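PDB 3QXB: putative Xylose isomerase from Rhodospirillum rubrum, which probably acts as an isomerase with a xylose isomerase-like TIM-barrel fold, and binds iron(III) and manganese(II) ions. Local coordinates for residues Q114-A119 with P129-P134; M122-E127 with Q170-L175; E162-A167 with I206-L211. One frame throughout, in Å; residues are numbered along the deposited sequence.

Contact 1: residues Q114-A119 with P129-P134; sequences QHLKRA and PATGMP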
# COMPACT_ATOMS: atom_id res chain seq x y z
N GLN A 114 -10.31 15.63 0.47
CA GLN A 114 -9.07 16.40 0.45
C GLN A 114 -7.98 15.60 -0.28
O GLN A 114 -7.19 16.13 -1.06
CB GLN A 114 -8.67 16.75 1.89
CG GLN A 114 -7.43 17.70 1.95
CD GLN A 114 -7.06 18.20 3.32
OE1 GLN A 114 -6.30 19.17 3.44
NE2 GLN A 114 -7.57 17.56 4.36
N HIS A 115 -7.99 14.28 -0.09
CA HIS A 115 -7.07 13.42 -0.81
C HIS A 115 -7.16 13.64 -2.29
O HIS A 115 -6.15 13.94 -2.93
CB HIS A 115 -7.31 11.95 -0.47
CG HIS A 115 -6.41 11.00 -1.21
ND1 HIS A 115 -5.06 10.88 -0.93
CD2 HIS A 115 -6.68 10.09 -2.17
CE1 HIS A 115 -4.54 9.97 -1.75
NE2 HIS A 115 -5.50 9.46 -2.48
N LEU A 116 -8.38 13.50 -2.84
CA LEU A 116 -8.62 13.69 -4.26
C LEU A 116 -8.44 15.14 -4.75
O LEU A 116 -7.93 15.36 -5.87
CB LEU A 116 -10.01 13.16 -4.62
CG LEU A 116 -10.45 13.09 -6.09
CD1 LEU A 116 -9.37 12.54 -7.01
CD2 LEU A 116 -11.73 12.29 -6.18
N LYS A 117 -8.87 16.12 -3.95
CA LYS A 117 -8.61 17.52 -4.21
C LYS A 117 -7.11 17.76 -4.41
O LYS A 117 -6.70 18.41 -5.38
CB LYS A 117 -9.14 18.40 -3.09
CG LYS A 117 -8.90 19.91 -3.23
CD LYS A 117 -7.51 20.33 -2.75
CE LYS A 117 -7.41 21.83 -2.60
NZ LYS A 117 -6.02 22.25 -2.37
N ARG A 118 -6.30 17.20 -3.53
CA ARG A 118 -4.85 17.35 -3.65
C ARG A 118 -4.30 16.61 -4.87
O ARG A 118 -3.39 17.13 -5.55
CB ARG A 118 -4.17 16.90 -2.35
CG ARG A 118 -4.47 17.86 -1.20
CD ARG A 118 -3.72 17.53 0.10
NE ARG A 118 -2.29 17.76 -0.07
CZ ARG A 118 -1.69 18.95 0.05
NH1 ARG A 118 -2.37 20.04 0.38
NH2 ARG A 118 -0.38 19.03 -0.13
N ALA A 119 -4.83 15.42 -5.15
CA ALA A 119 -4.47 14.71 -6.38
C ALA A 119 -4.83 15.50 -7.64
O ALA A 119 -4.07 15.52 -8.61
CB ALA A 119 -5.15 13.31 -6.43
N PRO A 129 -4.62 15.66 -18.04
CA PRO A 129 -6.04 16.00 -18.18
C PRO A 129 -7.04 15.27 -17.30
O PRO A 129 -8.18 15.73 -17.20
CB PRO A 129 -6.34 15.69 -19.66
CG PRO A 129 -5.27 14.81 -20.12
CD PRO A 129 -4.09 14.91 -19.19
N ALA A 130 -6.64 14.20 -16.63
CA ALA A 130 -7.62 13.38 -15.97
C ALA A 130 -6.98 12.68 -14.80
O ALA A 130 -5.77 12.45 -14.81
CB ALA A 130 -8.23 12.36 -16.98
N THR A 131 -7.79 12.35 -13.81
CA THR A 131 -7.36 11.56 -12.65
C THR A 131 -8.53 10.72 -12.17
O THR A 131 -9.69 10.97 -12.56
CB THR A 131 -6.79 12.43 -11.49
OG1 THR A 131 -6.08 11.61 -10.53
CG2 THR A 131 -7.89 13.22 -10.80
N GLY A 132 -8.23 9.67 -11.43
CA GLY A 132 -9.26 8.83 -10.87
C GLY A 132 -8.75 7.90 -9.77
O GLY A 132 -7.54 7.85 -9.46
N MSE A 133 -9.69 7.17 -9.18
CA MSE A 133 -9.40 6.22 -8.14
C MSE A 133 -10.66 5.37 -7.87
O MSE A 133 -11.75 5.72 -8.35
CB MSE A 133 -8.98 6.95 -6.85
CG MSE A 133 -10.01 8.00 -6.37
SE MSE A 133 -9.55 9.07 -4.82
CE MSE A 133 -9.95 7.77 -3.49
N PRO A 134 -10.50 4.28 -7.12
CA PRO A 134 -11.68 3.61 -6.56
C PRO A 134 -12.42 4.57 -5.66
O PRO A 134 -11.83 5.49 -5.09
CB PRO A 134 -11.10 2.44 -5.76
CG PRO A 134 -9.66 2.29 -6.26
CD PRO A 134 -9.24 3.60 -6.78

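Contact 2: residues M122-E127 with Q170-L175; sequences MTAAME and QGLSML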
# COMPACT_ATOMS: atom_id res chain seq x y z
N MSE A 122 -2.11 18.21 -7.93
CA MSE A 122 -0.91 17.57 -8.54
C MSE A 122 -1.07 17.24 -10.02
O MSE A 122 -0.17 17.46 -10.90
CB MSE A 122 -0.62 16.27 -7.73
CG MSE A 122 0.73 15.59 -8.04
SE MSE A 122 0.80 13.95 -7.00
CE MSE A 122 -0.27 12.86 -8.05
N THR A 123 -2.24 16.73 -10.36
CA THR A 123 -2.50 16.40 -11.78
C THR A 123 -2.49 17.67 -12.66
O THR A 123 -1.93 17.66 -13.76
CB THR A 123 -3.81 15.62 -11.90
OG1 THR A 123 -3.75 14.44 -11.06
CG2 THR A 123 -4.10 15.25 -13.39
N ALA A 124 -3.10 18.75 -12.20
CA ALA A 124 -3.10 20.04 -12.95
C ALA A 124 -1.68 20.57 -13.07
O ALA A 124 -1.29 21.11 -14.09
CB ALA A 124 -3.97 21.10 -12.23
N ALA A 125 -0.89 20.42 -12.03
CA ALA A 125 0.51 20.90 -12.05
C ALA A 125 1.29 20.18 -13.13
O ALA A 125 2.13 20.81 -13.83
CB ALA A 125 1.15 20.71 -10.64
N MSE A 126 0.99 18.89 -13.32
CA MSE A 126 1.59 18.05 -14.38
C MSE A 126 1.09 18.34 -15.77
O MSE A 126 1.64 17.82 -16.73
CB MSE A 126 1.38 16.55 -14.09
CG MSE A 126 2.03 16.10 -12.84
SE MSE A 126 1.66 14.31 -12.29
CE MSE A 126 2.85 13.39 -13.48
N GLU A 127 0.03 19.15 -15.86
CA GLU A 127 -0.75 19.37 -17.09
C GLU A 127 -1.28 18.07 -17.66
O GLU A 127 -1.32 17.87 -18.87
CB GLU A 127 0.04 20.19 -18.11
CG GLU A 127 0.48 21.52 -17.58
CD GLU A 127 1.40 22.25 -18.54
OE1 GLU A 127 1.43 21.93 -19.75
OE2 GLU A 127 2.08 23.17 -18.06
N GLN A 170 -9.48 23.72 -12.31
CA GLN A 170 -8.04 23.48 -12.42
C GLN A 170 -7.58 23.02 -13.84
O GLN A 170 -6.41 22.81 -14.07
CB GLN A 170 -7.63 22.49 -11.34
CG GLN A 170 -7.94 22.99 -9.86
CD GLN A 170 -7.47 24.43 -9.62
OE1 GLN A 170 -8.20 25.30 -9.12
NE2 GLN A 170 -6.30 24.69 -10.01
N GLY A 171 -8.52 22.89 -14.77
CA GLY A 171 -8.17 22.59 -16.16
C GLY A 171 -8.26 21.13 -16.53
O GLY A 171 -7.98 20.80 -17.67
N LEU A 172 -8.72 20.25 -15.63
CA LEU A 172 -8.88 18.83 -15.96
C LEU A 172 -10.14 18.64 -16.89
O LEU A 172 -11.08 19.42 -16.88
CB LEU A 172 -8.92 17.94 -14.68
CG LEU A 172 -7.56 17.56 -14.01
CD1 LEU A 172 -6.76 18.76 -13.49
CD2 LEU A 172 -7.74 16.58 -12.81
N SER A 173 -10.14 17.58 -17.67
CA SER A 173 -11.25 17.22 -18.57
C SER A 173 -12.11 16.07 -18.09
O SER A 173 -13.23 15.94 -18.56
CB SER A 173 -10.68 16.78 -19.92
OG SER A 173 -9.97 17.82 -20.47
N MSE A 174 -11.59 15.25 -17.19
CA MSE A 174 -12.28 14.02 -16.77
C MSE A 174 -11.82 13.49 -15.43
O MSE A 174 -10.64 13.65 -15.02
CB MSE A 174 -12.16 12.95 -17.87
CG MSE A 174 -13.01 11.71 -17.66
SE MSE A 174 -12.94 10.53 -19.23
CE MSE A 174 -13.99 11.56 -20.46
N LEU A 175 -12.76 12.88 -14.71
CA LEU A 175 -12.44 12.09 -13.51
C LEU A 175 -12.87 10.63 -13.74
O LEU A 175 -13.84 10.37 -14.48
CB LEU A 175 -13.13 12.63 -12.27
CG LEU A 175 -12.76 14.02 -11.80
CD1 LEU A 175 -13.62 14.34 -10.55
CD2 LEU A 175 -11.21 14.17 -11.53

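Contact 3: residues E162-A167 with I206-L211; sequences ELAAYA and IPVRLL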
# COMPACT_ATOMS: atom_id res chain seq x y z
N GLU A 162 -18.83 18.24 -6.31
CA GLU A 162 -17.99 19.39 -5.96
C GLU A 162 -16.54 19.28 -6.51
O GLU A 162 -15.95 20.26 -6.95
CB GLU A 162 -17.92 19.50 -4.44
CG GLU A 162 -17.77 20.90 -3.95
CD GLU A 162 -17.87 21.08 -2.43
OE1 GLU A 162 -18.38 20.21 -1.69
OE2 GLU A 162 -17.45 22.14 -1.98
N LEU A 163 -16.00 18.07 -6.39
CA LEU A 163 -14.65 17.78 -6.86
C LEU A 163 -14.56 17.84 -8.39
O LEU A 163 -13.56 18.30 -8.92
CB LEU A 163 -14.17 16.44 -6.33
CG LEU A 163 -13.76 16.43 -4.85
CD1 LEU A 163 -13.67 14.96 -4.38
CD2 LEU A 163 -12.48 17.17 -4.67
N ALA A 164 -15.60 17.42 -9.11
CA ALA A 164 -15.62 17.60 -10.57
C ALA A 164 -15.63 19.10 -10.93
O ALA A 164 -14.94 19.52 -11.85
CB ALA A 164 -16.82 16.82 -11.22
N ALA A 165 -16.35 19.93 -10.17
CA ALA A 165 -16.34 21.39 -10.37
C ALA A 165 -14.95 21.97 -10.13
O ALA A 165 -14.47 22.80 -10.92
CB ALA A 165 -17.36 22.09 -9.44
N TYR A 166 -14.30 21.52 -9.06
CA TYR A 166 -12.92 21.93 -8.79
C TYR A 166 -11.95 21.50 -9.91
O TYR A 166 -11.12 22.28 -10.34
CB TYR A 166 -12.47 21.45 -7.42
CG TYR A 166 -11.09 21.93 -7.05
CD1 TYR A 166 -10.85 23.27 -6.82
CD2 TYR A 166 -10.04 21.04 -6.90
CE1 TYR A 166 -9.61 23.71 -6.48
CE2 TYR A 166 -8.81 21.47 -6.55
CZ TYR A 166 -8.58 22.79 -6.33
OH TYR A 166 -7.31 23.25 -5.97
N ALA A 167 -12.06 20.26 -10.37
CA ALA A 167 -11.19 19.73 -11.40
C ALA A 167 -11.36 20.59 -12.65
O ALA A 167 -10.37 21.00 -13.24
CB ALA A 167 -11.50 18.25 -11.72
N ILE A 206 -17.47 18.44 -15.40
CA ILE A 206 -16.77 17.62 -16.36
C ILE A 206 -17.27 16.17 -16.17
O ILE A 206 -17.78 15.80 -15.11
CB ILE A 206 -15.19 17.71 -16.19
CG1 ILE A 206 -14.79 17.38 -14.76
CG2 ILE A 206 -14.68 19.11 -16.65
CD1 ILE A 206 -13.27 17.05 -14.49
N PRO A 207 -17.11 15.34 -17.19
CA PRO A 207 -17.60 13.97 -17.03
C PRO A 207 -16.85 13.16 -15.98
O PRO A 207 -15.63 13.29 -15.82
CB PRO A 207 -17.37 13.37 -18.42
CG PRO A 207 -16.30 14.29 -19.04
CD PRO A 207 -16.66 15.62 -18.56
N VAL A 208 -17.59 12.33 -15.26
CA VAL A 208 -17.01 11.30 -14.38
C VAL A 208 -17.34 9.99 -15.07
O VAL A 208 -18.49 9.72 -15.42
CB VAL A 208 -17.59 11.38 -12.94
CG1 VAL A 208 -17.07 10.26 -12.01
CG2 VAL A 208 -17.33 12.76 -12.35
N ARG A 209 -16.32 9.19 -15.31
CA ARG A 209 -16.48 7.98 -16.10
C ARG A 209 -15.86 6.81 -15.34
O ARG A 209 -15.26 6.98 -14.29
CB ARG A 209 -15.80 8.16 -17.48
CG ARG A 209 -16.48 9.18 -18.40
CD ARG A 209 -17.83 8.64 -18.92
NE ARG A 209 -18.55 9.64 -19.69
CZ ARG A 209 -19.50 10.44 -19.20
NH1 ARG A 209 -19.85 10.43 -17.90
NH2 ARG A 209 -20.08 11.30 -20.01
N LEU A 210 -16.03 5.61 -15.90
CA LEU A 210 -15.52 4.40 -15.31
C LEU A 210 -14.18 4.05 -15.94
O LEU A 210 -13.97 4.24 -17.14
CB LEU A 210 -16.51 3.24 -15.52
CG LEU A 210 -17.89 3.40 -14.86
CD1 LEU A 210 -18.86 2.33 -15.39
CD2 LEU A 210 -17.74 3.31 -13.33
N LEU A 211 -13.26 3.58 -15.10
CA LEU A 211 -12.10 2.83 -15.55
C LEU A 211 -12.30 1.41 -15.03
O LEU A 211 -12.51 1.22 -13.85
CB LEU A 211 -10.80 3.48 -15.07
CG LEU A 211 -9.50 2.73 -15.39
CD1 LEU A 211 -8.31 3.72 -15.50
CD2 LEU A 211 -9.24 1.62 -14.33

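Contact 1: residues Q114-A119 with P129-P134
The selenium of Met-133, a selenomethionine in this crystal, meets both His-115 and Leu-116, where helix 106-125 covers strand 130-133 of the TIM barrel. The helix is the crossover of a beta-alpha-beta unit that leaves strand 85-90 and leads into strand 130-133, so the two local axes run nearly antiparallel, at 154°, and approach to 9.5 Å. Against the imidazole the selenium comes at the edge, not over a face: it lies 83° off the ring normal, and the nearest ring atom is His-115 CD2, 4.0 Å from Met-133 SE. Leu-116 takes the other part of this first shell, its CB, CD1 and CD2 all meeting the same selenium. CD1 also reaches along the strand, with Leu-116 CD1 at 4.1 Å from Thr-131 CG2. In Met-133, CG lies between the backbone N and the carbonyl carbon (chi1 55°); the chain then runs extended and carries SE to the helix, and a bend about CG-SE turns CE aside. A second shell holds the partners in place: His-115 NE2 is hydrogen-bonded to Ser-95 OG while the ring stacks on His-100, and Leu-116 packs on Trp-160 and Leu-163 of helix 146-170. Thr-131 gives its methyl to the helix, while Thr-131 OG1 is hydrogen-bonded to Thr-89 OG1 and Tyr-56 OH.

Contact 2: residues M122-E127 with Q170-L175
Leu-172 reaches from the loop ahead of strand 174-177 to the last turns of helix 106-125, spreading its two methyls over Thr-123 and Ala-124. The contact belongs to the TIM barrel, at the end where helices finish and the chain turns back into strands: a Schellman motif closes each helix, at Glu-127 in one segment and at Gly-171 in the other. The leucine side chain starts against the backbone just ahead of strand 130-133, with Leu-172 CB 3.4 Å from Pro-129 O. From there chi1 of -81° sets CG anti to the carbonyl carbon, which carries the branch point to the helix. One branch, Leu-172 CD1, lies 3.9 Å from Ala-124 CB and also touches the backbone N of that residue. The other branch goes to the preceding residue, Leu-172 CD2 being 3.9 Å from Thr-123 CG2, and the two side chains cross at about a right angle. On its polar branch, Thr-123 OG1 bonds to Ala-119 O one turn back and to Thr-89 OG1. Ala-124 fills the remaining part: with no side chain beyond CB, it lets the chains come to 6.0 Å between Ala-124 CA and Gln-170 CA. Its CB then meets Gln-170 twice, and the closer partner is the carbonyl, Ala-124 CB lying 3.5 Å from Gln-170 O.

Contact 3: residues E162-A167 with I206-L211
Ala-164 and Ala-167 of helix 146-170 form a buried, apolar packing contact with Ile-206 and Val-208, at the loop that leads into strand 208-213 and at the first residue of that strand. Ile-206 carries most of it. A first torsion of 55° tucks CG1 over the backbone, chi2 then runs extended, and the long branch lies along the helix surface: Ile-206 CG1 is 3.6 Å from Ala-164 O, and Ile-206 CD1 presses on Ala-167 CB at 3.5 Å, tighter than usual for two carbons. Ala-164 CB also meets Ile-206 CG1. The small side chains of the alanines are consistent with this close approach, for Ala-164 CA and Ile-206 CA are only 5.9 Å apart. In the TIM barrel this helix joins strand 130-133 to strand 174-177, yet here it reaches one strand further round, to 208-213. Replacing Ile-206 by an alanine, which stops at CB, is likely to deprive Ala-167 CB of this neighbour and open a gap beside the Ala-164 carbonyl. Val-208 completes the contact with a single methyl, Ala-164 CB lying 4.2 Å from Val-208 CG2; Met-197 and Leu-200 of helix 190-200 also pack on this valine. Farther along the segment, Arg-209 folds back on its own chain. One face of its guanidinium rests over Pro-207 CB, and Arg-209 NH1 donates a bent bond of 2.9 Å to Val-208 O (142° at the hydrogen), coming from 51° above the carbonyl plane.

Overall arrangement
The three contacts form a continuous patch on one side of the barrel, with centres about 9 Å (1 and 2, 1 and 3) and about 11 Å (2 and 3) apart. Contacts 1 and 2 share helix 106-125, while contacts 2 and 3 are joined through neighbouring strands, where Leu-175 O and Arg-209 N lie 2.9 Å apart. Between the helices, Lys-117 CE of contact 1 packs 3.7 Å from Tyr-166 OH of contact 3. Of the metal ligands, Glu-178 lies closer to contact 1 than to contact 3: its side chain is about 6 Å from that of Met-133 and about 10 Å from that of Val-208. The bound iron and manganese are about 10 Å from the Met-133 side chain. Contact 2 is remote from this site.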